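Local coordinates for protein TSSL (Francisella novicida, PDB 4ACK) that probably forms part of the membrane-anchored complex of the type VI secretion system, which exports proteins and is linked to virulence, at residues D108-E113 and K150-H155. Numbering follows the deposited sequence.
Sequences DNILSE and KEIDKH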
loop_
_atom_site.group_PDB
_atom_site.type_symbol
_atom_site.label_atom_id
_atom_site.label_comp_id
_atom_site.label_asym_id
_atom_site.label_seq_id
_atom_site.Cartn_x
_atom_site.Cartn_y
_atom_site.Cartn_z
ATOM N N ASP A 108 5.488 5.065 12.160
ATOM C CA ASP A 108 6.283 5.518 13.306
ATOM C C ASP A 108 7.590 6.179 12.854
ATOM O O ASP A 108 7.931 7.220 13.325
ATOM C CB ASP A 108 6.657 4.351 14.262
ATOM C CG ASP A 108 5.441 3.774 14.977
ATOM O OD1 ASP A 108 4.444 4.483 15.184
ATOM O OD2 ASP A 108 5.472 2.570 15.277
ATOM N N ASN A 109 8.326 5.530 11.980
ATOM C CA ASN A 109 9.586 6.066 11.553
ATOM C C ASN A 109 9.460 7.414 10.846
ATOM O O ASN A 109 10.087 8.394 11.289
ATOM C CB ASN A 109 10.305 5.076 10.701
ATOM C CG ASN A 109 10.732 3.820 11.498
ATOM O OD1 ASN A 109 10.606 3.785 12.723
ATOM N ND2 ASN A 109 11.250 2.804 10.799
ATOM N N ILE A 110 8.599 7.507 9.829
ATOM C CA ILE A 110 8.462 8.787 9.099
ATOM C C ILE A 110 7.867 9.847 9.970
ATOM O O ILE A 110 8.076 11.025 9.734
ATOM C CB ILE A 110 7.682 8.656 7.799
ATOM C CG1 ILE A 110 6.166 8.483 8.011
ATOM C CG2 ILE A 110 8.296 7.557 6.975
ATOM C CD1 ILE A 110 5.394 8.354 6.605
ATOM N N LEU A 111 7.141 9.439 11.015
ATOM C CA LEU A 111 6.549 10.464 11.890
ATOM C C LEU A 111 7.515 10.971 12.982
ATOM O O LEU A 111 7.307 12.052 13.535
ATOM C CB LEU A 111 5.198 10.032 12.530
ATOM C CG LEU A 111 3.895 10.046 11.697
ATOM C CD1 LEU A 111 2.828 9.362 12.511
ATOM C CD2 LEU A 111 3.410 11.496 11.343
ATOM N N SER A 112 8.446 10.138 13.379
ATOM C CA SER A 112 9.440 10.479 14.363
ATOM C C SER A 112 10.497 11.464 13.912
ATOM O O SER A 112 10.870 12.335 14.638
ATOM C CB SER A 112 10.065 9.241 14.955
ATOM O OG SER A 112 11.134 8.831 14.191
ATOM N N GLU A 113 10.962 11.307 12.691
ATOM C CA GLU A 113 12.007 12.140 12.138
ATOM C C GLU A 113 11.596 12.910 10.923
ATOM O O GLU A 113 11.106 12.375 9.965
ATOM C CB GLU A 113 13.155 11.274 11.719
ATOM C CG GLU A 113 14.060 10.907 12.806
ATOM C CD GLU A 113 15.298 10.287 12.275
ATOM O OE1 GLU A 113 15.241 9.114 11.916
ATOM O OE2 GLU A 113 16.320 10.971 12.205
ATOM N N LYS A 150 -4.690 11.019 12.094
ATOM C CA LYS A 150 -4.661 12.451 12.416
ATOM C C LYS A 150 -3.227 12.963 12.191
ATOM O O LYS A 150 -2.995 13.982 11.521
ATOM C CB LYS A 150 -5.139 12.664 13.868
ATOM C CG LYS A 150 -5.376 14.156 14.291
ATOM C CD LYS A 150 -5.874 14.242 15.724
ATOM C CE LYS A 150 -5.939 15.684 16.209
ATOM N NZ LYS A 150 -6.340 15.756 17.642
ATOM N N GLU A 151 -2.249 12.225 12.695
ATOM C CA GLU A 151 -0.870 12.723 12.681
ATOM C C GLU A 151 -0.304 12.805 11.268
ATOM O O GLU A 151 0.360 13.775 10.919
ATOM C CB GLU A 151 0.019 11.907 13.625
ATOM C CG GLU A 151 -0.368 12.130 15.074
ATOM C CD GLU A 151 -0.289 13.603 15.472
ATOM O OE1 GLU A 151 0.829 14.151 15.402
ATOM O OE2 GLU A 151 -1.326 14.227 15.837
ATOM N N ILE A 152 -0.616 11.799 10.462
ATOM C CA ILE A 152 -0.177 11.747 9.091
ATOM C C ILE A 152 -0.805 12.885 8.260
ATOM O O ILE A 152 -0.140 13.467 7.424
ATOM C CB ILE A 152 -0.453 10.383 8.422
ATOM C CG1 ILE A 152 0.617 9.358 8.827
ATOM C CG2 ILE A 152 -0.513 10.541 6.922
ATOM C CD1 ILE A 152 1.978 9.504 8.143
ATOM N N ASP A 153 -2.072 13.185 8.481
ATOM C CA ASP A 153 -2.701 14.192 7.658
ATOM C C ASP A 153 -2.202 15.583 8.031
ATOM O O ASP A 153 -2.200 16.485 7.194
ATOM C CB ASP A 153 -4.223 14.039 7.652
ATOM C CG ASP A 153 -4.669 12.898 6.724
ATOM O OD1 ASP A 153 -3.818 12.330 5.967
ATOM O OD2 ASP A 153 -5.873 12.560 6.739
ATOM N N LYS A 154 -1.711 15.712 9.262
ATOM C CA LYS A 154 -1.142 16.928 9.759
ATOM C C LYS A 154 0.159 17.261 9.035
ATOM O O LYS A 154 0.761 18.271 9.359
ATOM C CB LYS A 154 -0.868 16.791 11.259
ATOM C CG LYS A 154 -1.399 17.929 12.167
ATOM C CD LYS A 154 -1.672 17.458 13.635
ATOM C CE LYS A 154 -0.388 17.247 14.508
ATOM N NZ LYS A 154 -0.119 18.348 15.528
ATOM N N HIS A 155 0.587 16.435 8.067
ATOM C CA HIS A 155 1.856 16.609 7.302
ATOM C C HIS A 155 1.670 17.085 5.835
ATOM O O HIS A 155 0.708 16.738 5.126
ATOM C CB HIS A 155 2.683 15.303 7.311
ATOM C CG HIS A 155 3.798 15.260 8.327
ATOM N ND1 HIS A 155 3.616 14.823 9.627
ATOM C CD2 HIS A 155 5.117 15.550 8.216
ATOM C CE1 HIS A 155 4.760 14.889 10.283
ATOM N NE2 HIS A 155 5.688 15.329 9.449
#
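E151 meets L111 with its CB: L111 CD1 lies 4.0 Å from E151 CB. The other methyl, L111 CD2, rests 3.8 Å from E151 O. I152 follows, and its CD1 is the shared point of the apolar patch. I152 CD1 lies 3.9 Å from I110 CD1. L111 CD2 is 4.0 Å from I152 CD1. I152 crosses both side chains at about a right angle. I110 gets there with CG1 set between its own backbone N and carbonyl carbon (chi1 74°), then extends fully to CD1. I110 and I152 both also pack on I124, so helix 118-129 joins the C-terminal ends of helices 99-112 and 143-153 in one small core of this all-helical DotU-family domain. H155 closes the contact just past helix 143-153. L111 CD2 approaches the H155 ring obliquely, 3.7 Å from H155 ND1, and H155 CE1 is close by. E151 O lies in the ring plane at the edge. The same ring stacks on Y121, whose OH is hydrogen-bonded to I110 O. L111 CD2 thus touches a backbone carbonyl, an isoleucine methyl and an imidazole. No hydrogen bond or salt bridge links the two segments, so the direct contact between them rests on van der Waals packing, mostly through L111.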